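Local coordinates for protein deoxyhypusine synthase, putative (Entamoeba histolytica, PDB 7L9R) that probably acts as an NAD-dependent deoxyhypusine synthase, transferring the aminobutyl group of spermidine to a lysine of the translation factor eIF5A, at residues R56-I61 with P335-K340; D81-R86 with H259-G264. One frame throughout, in Å; residues are numbered along the deposited sequence.

Contact 1: R56-I61 with P335-K340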
loop_
_atom_site.group_PDB
_atom_site.type_symbol
_atom_site.label_atom_id
_atom_site.label_comp_id
_atom_site.label_asym_id
_atom_site.label_seq_id
_atom_site.Cartn_x
_atom_site.Cartn_y
_atom_site.Cartn_z
ATOM N N ARG B 56 -0.505 -23.123 5.474
ATOM C CA ARG B 56 0.859 -23.254 5.980
ATOM C C ARG B 56 0.966 -22.715 7.397
ATOM O O ARG B 56 1.651 -23.298 8.247
ATOM C CB ARG B 56 1.846 -22.512 5.075
ATOM C CG ARG B 56 2.134 -23.145 3.730
ATOM C CD ARG B 56 3.451 -22.602 3.182
ATOM N NE ARG B 56 4.574 -23.012 4.020
ATOM C CZ ARG B 56 5.743 -22.388 4.079
ATOM N NH1 ARG B 56 5.981 -21.293 3.373
ATOM N NH2 ARG B 56 6.697 -22.872 4.871
ATOM N N ALA B 57 0.295 -21.589 7.667
ATOM C CA ALA B 57 0.316 -21.014 9.009
ATOM C C ALA B 57 -0.262 -21.987 10.031
ATOM O O ALA B 57 0.289 -22.145 11.128
ATOM C CB ALA B 57 -0.442 -19.685 9.028
ATOM N N ILE B 58 -1.362 -22.663 9.685
ATOM C CA ILE B 58 -1.939 -23.645 10.601
ATOM C C ILE B 58 -0.970 -24.800 10.821
ATOM O O ILE B 58 -0.776 -25.263 11.951
ATOM C CB ILE B 58 -3.300 -24.140 10.077
ATOM C CG1 ILE B 58 -4.345 -23.032 10.202
ATOM C CG2 ILE B 58 -3.747 -25.405 10.824
ATOM C CD1 ILE B 58 -5.500 -23.183 9.245
ATOM N N ASN B 59 -0.333 -25.274 9.745
ATOM C CA ASN B 59 0.623 -26.367 9.890
ATOM C C ASN B 59 1.814 -25.956 10.752
ATOM O O ASN B 59 2.260 -26.726 11.612
ATOM C CB ASN B 59 1.092 -26.845 8.515
ATOM C CG ASN B 59 -0.034 -27.456 7.695
ATOM O OD1 ASN B 59 -1.028 -27.944 8.243
ATOM N ND2 ASN B 59 0.125 -27.454 6.375
ATOM N N ILE B 60 2.322 -24.736 10.556
ATOM C CA ILE B 60 3.522 -24.306 11.268
ATOM C C ILE B 60 3.236 -24.118 12.755
ATOM O O ILE B 60 4.063 -24.472 13.605
ATOM C CB ILE B 60 4.089 -23.025 10.623
ATOM C CG1 ILE B 60 4.695 -23.345 9.254
ATOM C CG2 ILE B 60 5.138 -22.370 11.519
ATOM C CD1 ILE B 60 5.019 -22.117 8.424
ATOM N N ILE B 61 2.068 -23.566 13.097
ATOM C CA ILE B 61 1.740 -23.355 14.506
ATOM C C ILE B 61 1.579 -24.690 15.223
ATOM O O ILE B 61 2.079 -24.870 16.339
ATOM C CB ILE B 61 0.487 -22.468 14.645
ATOM C CG1 ILE B 61 0.822 -21.022 14.275
ATOM C CG2 ILE B 61 -0.055 -22.508 16.069
ATOM C CD1 ILE B 61 -0.385 -20.104 14.202
ATOM N N PRO B 335 -8.775 -15.988 14.443
ATOM C CA PRO B 335 -9.669 -16.908 15.173
ATOM C C PRO B 335 -9.897 -18.204 14.420
ATOM O O PRO B 335 -9.967 -19.277 15.033
ATOM C CB PRO B 335 -10.962 -16.097 15.330
ATOM C CG PRO B 335 -10.524 -14.671 15.263
ATOM C CD PRO B 335 -9.415 -14.675 14.232
ATOM N N LEU B 336 -9.967 -18.133 13.089
ATOM C CA LEU B 336 -10.072 -19.346 12.289
ATOM C C LEU B 336 -8.834 -20.216 12.462
ATOM O O LEU B 336 -8.938 -21.444 12.577
ATOM C CB LEU B 336 -10.276 -18.983 10.819
ATOM C CG LEU B 336 -11.430 -18.017 10.499
ATOM C CD1 LEU B 336 -11.640 -17.892 8.980
ATOM C CD2 LEU B 336 -12.742 -18.388 11.213
ATOM N N ILE B 337 -7.650 -19.595 12.477
ATOM C CA ILE B 337 -6.415 -20.351 12.657
ATOM C C ILE B 337 -6.360 -20.964 14.051
ATOM O O ILE B 337 -5.945 -22.116 14.221
ATOM C CB ILE B 337 -5.195 -19.451 12.371
ATOM C CG1 ILE B 337 -5.092 -19.161 10.870
ATOM C CG2 ILE B 337 -3.910 -20.079 12.893
ATOM C CD1 ILE B 337 -4.046 -18.110 10.511
ATOM N N VAL B 338 -6.782 -20.206 15.067
ATOM C CA VAL B 338 -6.808 -20.724 16.433
ATOM C C VAL B 338 -7.680 -21.971 16.521
ATOM O O VAL B 338 -7.314 -22.958 17.170
ATOM C CB VAL B 338 -7.286 -19.623 17.399
ATOM C CG1 VAL B 338 -7.684 -20.213 18.751
ATOM C CG2 VAL B 338 -6.200 -18.563 17.569
ATOM N N SER B 339 -8.830 -21.962 15.842
ATOM C CA SER B 339 -9.740 -23.101 15.914
ATOM C C SER B 339 -9.134 -24.370 15.328
ATOM O O SER B 339 -9.565 -25.471 15.691
ATOM C CB SER B 339 -11.049 -22.783 15.194
ATOM O OG SER B 339 -10.869 -22.839 13.791
ATOM N N LYS B 340 -8.146 -24.245 14.439
ATOM C CA LYS B 340 -7.476 -25.389 13.835
ATOM C C LYS B 340 -6.124 -25.684 14.475
ATOM O O LYS B 340 -5.436 -26.610 14.036
ATOM C CB LYS B 340 -7.291 -25.163 12.327
ATOM C CG LYS B 340 -8.579 -24.836 11.577
ATOM C CD LYS B 340 -9.473 -26.053 11.415
ATOM C CE LYS B 340 -10.740 -25.695 10.649
ATOM N NZ LYS B 340 -11.600 -26.895 10.400
#
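I58 and I337 meet without any ring or planar side chain between them; the flat group here is the backbone carbonyl of K340, whose O is approached at 3.8 Å by I58 CG2. I58 CG2 also lies 3.9 Å from K340 CB, so the branched side chain rests against the root of the lysine. Farther out, the K340 chain bends at chi2 (-74°) and leads away to N42, which accepts a hydrogen bond from NZ. The middle of the contact is aliphatic. I58 CG1 sits 4.0 Å from I337 CG1, the two side chains meeting at a slant, while I61 CD1 reaches I337 CG2 at 3.8 Å from roughly a right angle. I337 thus offers both branches to helix 51-66, and A57 CB makes a looser touch with I337 CD1 at 4.2 Å. Behind this layer A57 and I61 also press on V291, and A57 on V326, while P335, V338 and S339 pack on L40, F31 and Y37 of a second subunit. The axes of the two short helical segments approach to 9.8 Å and cross at -47°; the contact joins helices 51-66 and 330-339 beside a parallel sheet, as in the layered architecture of Rossmann-like α/β domains.

Contact 2: D81-R86 with H259-G264; sequences DERLKR and HSVETG
A salt-bridge network of D81, R83 and K85 belongs to this contact, and through R83 it reaches the turn that carries the chain from helix 247-258 into strand 262-268. R83 NH1 donates to H259 O at 2.6 Å with an angle of 158° at the hydrogen; the oxygen lies in the guanidinium plane, whereas the donor stands well above the plane of the H259 carbonyl. Along another edge R83 grips D81 side-on, R83 NE to D81 OD1 and R83 NH2 to D81 OD2, each 2.9 Å and each on the syn side of the carboxylate. A bend at chi3 (-57°) turns the group to serve both partners. V261 CG2 sits over the centre of one guanidinium face, 3.5 Å from R83 CZ, and also meets K85 CD at 3.7 Å, the lysine crossing the valine at about a right angle. The loop 81-86 leads into strand 87-93, and 259-264 runs from a turn into strand 262-268; the two strands are neighbours at the middle of a parallel sheet with the 3-2-1-4-5-6 order of a Rossmann-like fold, and backbone bonds from E262 and G264 to T88 begin their pairing. K85 is the centre of an inverse gamma turn, its closing bond from R86 N to L84 O being weak. The K85 chain, bent at chi2 and chi4, curls back so that K85 NZ donates to D81 O at 2.9 Å and to R83 O at 2.8 Å. The ammonium also makes a cation-pi contact with Y77, while V261 packs on Y77 and W67.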
loop_
_atom_site.group_PDB
_atom_site.type_symbol
_atom_site.label_atom_id
_atom_site.label_comp_id
_atom_site.label_asym_id
_atom_site.label_seq_id
_atom_site.Cartn_x
_atom_site.Cartn_y
_atom_site.Cartn_z
ATOM N N ASP B 81 20.762 -29.794 32.858
ATOM C CA ASP B 81 19.972 -28.940 31.980
ATOM C C ASP B 81 18.500 -29.223 32.252
ATOM O O ASP B 81 17.908 -30.125 31.649
ATOM C CB ASP B 81 20.338 -29.199 30.514
ATOM C CG ASP B 81 19.566 -28.316 29.538
ATOM O OD1 ASP B 81 18.758 -27.469 29.972
ATOM O OD2 ASP B 81 19.774 -28.480 28.316
ATOM N N GLU B 82 17.896 -28.438 33.140
ATOM C CA GLU B 82 16.533 -28.679 33.595
ATOM C C GLU B 82 15.491 -27.915 32.788
ATOM O O GLU B 82 14.332 -27.849 33.206
ATOM C CB GLU B 82 16.412 -28.327 35.081
ATOM N N ARG B 83 15.869 -27.356 31.641
ATOM C CA ARG B 83 14.922 -26.613 30.825
ATOM C C ARG B 83 13.844 -27.537 30.275
ATOM O O ARG B 83 14.067 -28.733 30.058
ATOM C CB ARG B 83 15.634 -25.926 29.661
ATOM C CG ARG B 83 16.607 -24.835 30.055
ATOM C CD ARG B 83 17.338 -24.319 28.827
ATOM N NE ARG B 83 18.036 -25.401 28.139
ATOM C CZ ARG B 83 18.523 -25.322 26.908
ATOM N NH1 ARG B 83 18.390 -24.225 26.180
ATOM N NH2 ARG B 83 19.146 -26.377 26.391
ATOM N N LEU B 84 12.660 -26.968 30.056
ATOM C CA LEU B 84 11.603 -27.681 29.352
ATOM C C LEU B 84 12.040 -27.908 27.913
ATOM O O LEU B 84 12.372 -26.954 27.201
ATOM C CB LEU B 84 10.298 -26.895 29.405
ATOM C CG LEU B 84 9.655 -26.774 30.786
ATOM C CD1 LEU B 84 8.317 -26.062 30.684
ATOM C CD2 LEU B 84 9.489 -28.151 31.409
ATOM N N LYS B 85 12.057 -29.169 27.486
ATOM C CA LYS B 85 12.533 -29.517 26.150
ATOM C C LYS B 85 11.360 -29.446 25.178
ATOM O O LYS B 85 10.777 -30.451 24.768
ATOM C CB LYS B 85 13.197 -30.886 26.163
ATOM C CG LYS B 85 14.367 -30.983 27.132
ATOM C CD LYS B 85 15.321 -29.821 26.949
ATOM C CE LYS B 85 16.605 -30.006 27.749
ATOM N NZ LYS B 85 16.367 -30.089 29.217
ATOM N N ARG B 86 11.015 -28.215 24.809
ATOM C CA ARG B 86 9.917 -27.952 23.889
ATOM C C ARG B 86 10.164 -26.609 23.212
ATOM O O ARG B 86 11.176 -25.943 23.449
ATOM C CB ARG B 86 8.571 -27.960 24.614
ATOM C CG ARG B 86 8.413 -26.817 25.595
ATOM C CD ARG B 86 7.059 -26.867 26.257
ATOM N NE ARG B 86 6.799 -25.670 27.041
ATOM C CZ ARG B 86 5.621 -25.364 27.567
ATOM N NH1 ARG B 86 4.572 -26.157 27.414
ATOM N NH2 ARG B 86 5.490 -24.231 28.252
ATOM N N HIS B 259 18.463 -18.798 25.195
ATOM C CA HIS B 259 18.521 -19.959 26.077
ATOM C C HIS B 259 17.398 -20.967 25.853
ATOM O O HIS B 259 17.314 -21.946 26.598
ATOM C CB HIS B 259 18.518 -19.497 27.535
ATOM C CG HIS B 259 19.742 -18.728 27.915
ATOM N ND1 HIS B 259 19.696 -17.594 28.696
ATOM C CD2 HIS B 259 21.047 -18.920 27.607
ATOM C CE1 HIS B 259 20.921 -17.123 28.858
ATOM N NE2 HIS B 259 21.758 -17.910 28.207
ATOM N N SER B 260 16.539 -20.768 24.860
ATOM C CA SER B 260 15.442 -21.698 24.629
ATOM C C SER B 260 15.854 -22.807 23.668
ATOM O O SER B 260 16.637 -22.597 22.739
ATOM C CB SER B 260 14.215 -20.976 24.079
ATOM O OG SER B 260 14.438 -20.593 22.740
ATOM N N VAL B 261 15.303 -23.998 23.903
ATOM C CA VAL B 261 15.651 -25.162 23.093
ATOM C C VAL B 261 15.144 -25.001 21.663
ATOM O O VAL B 261 15.820 -25.393 20.704
ATOM C CB VAL B 261 15.101 -26.438 23.757
ATOM C CG1 VAL B 261 15.201 -27.616 22.815
ATOM C CG2 VAL B 261 15.865 -26.735 25.045
ATOM N N GLU B 262 13.957 -24.421 21.497
ATOM C CA GLU B 262 13.340 -24.241 20.189
ATOM C C GLU B 262 12.411 -23.036 20.274
ATOM O O GLU B 262 11.773 -22.819 21.306
ATOM C CB GLU B 262 12.575 -25.504 19.765
ATOM C CG GLU B 262 12.129 -25.527 18.312
ATOM C CD GLU B 262 13.169 -26.152 17.404
ATOM O OE1 GLU B 262 14.315 -26.356 17.857
ATOM O OE2 GLU B 262 12.845 -26.435 16.232
ATOM N N THR B 263 12.342 -22.253 19.195
ATOM C CA THR B 263 11.611 -20.989 19.184
ATOM C C THR B 263 10.491 -20.990 18.152
ATOM O O THR B 263 10.677 -21.437 17.016
ATOM C CB THR B 263 12.540 -19.808 18.878
ATOM O OG1 THR B 263 13.068 -19.946 17.552
ATOM C CG2 THR B 263 13.678 -19.735 19.870
ATOM N N GLY B 264 9.341 -20.471 18.551
ATOM C CA GLY B 264 8.262 -20.191 17.617
ATOM C C GLY B 264 7.773 -18.771 17.794
ATOM O O GLY B 264 7.674 -18.272 18.913
#

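Overall arrangement
From the N terminus, the chain passes helix 37-47, then 56-61 on helix 51-66, then 81-86, just ahead of strand 87-93. Contact 2 closes when 259-264 returns to that loop, after a span rich in helices. The chain continues through strands 289-294 and 322-327 before 335-340 comes back to helix 51-66 and closes contact 1, so the smaller loop falls wholly within the larger. Contact 1 joins two helices flanking the sheet, whereas contact 2 joins the approaches to two adjacent central strands. Their centres are 22 Å apart and their nearest atoms about 7 Å, so the contacts do not touch.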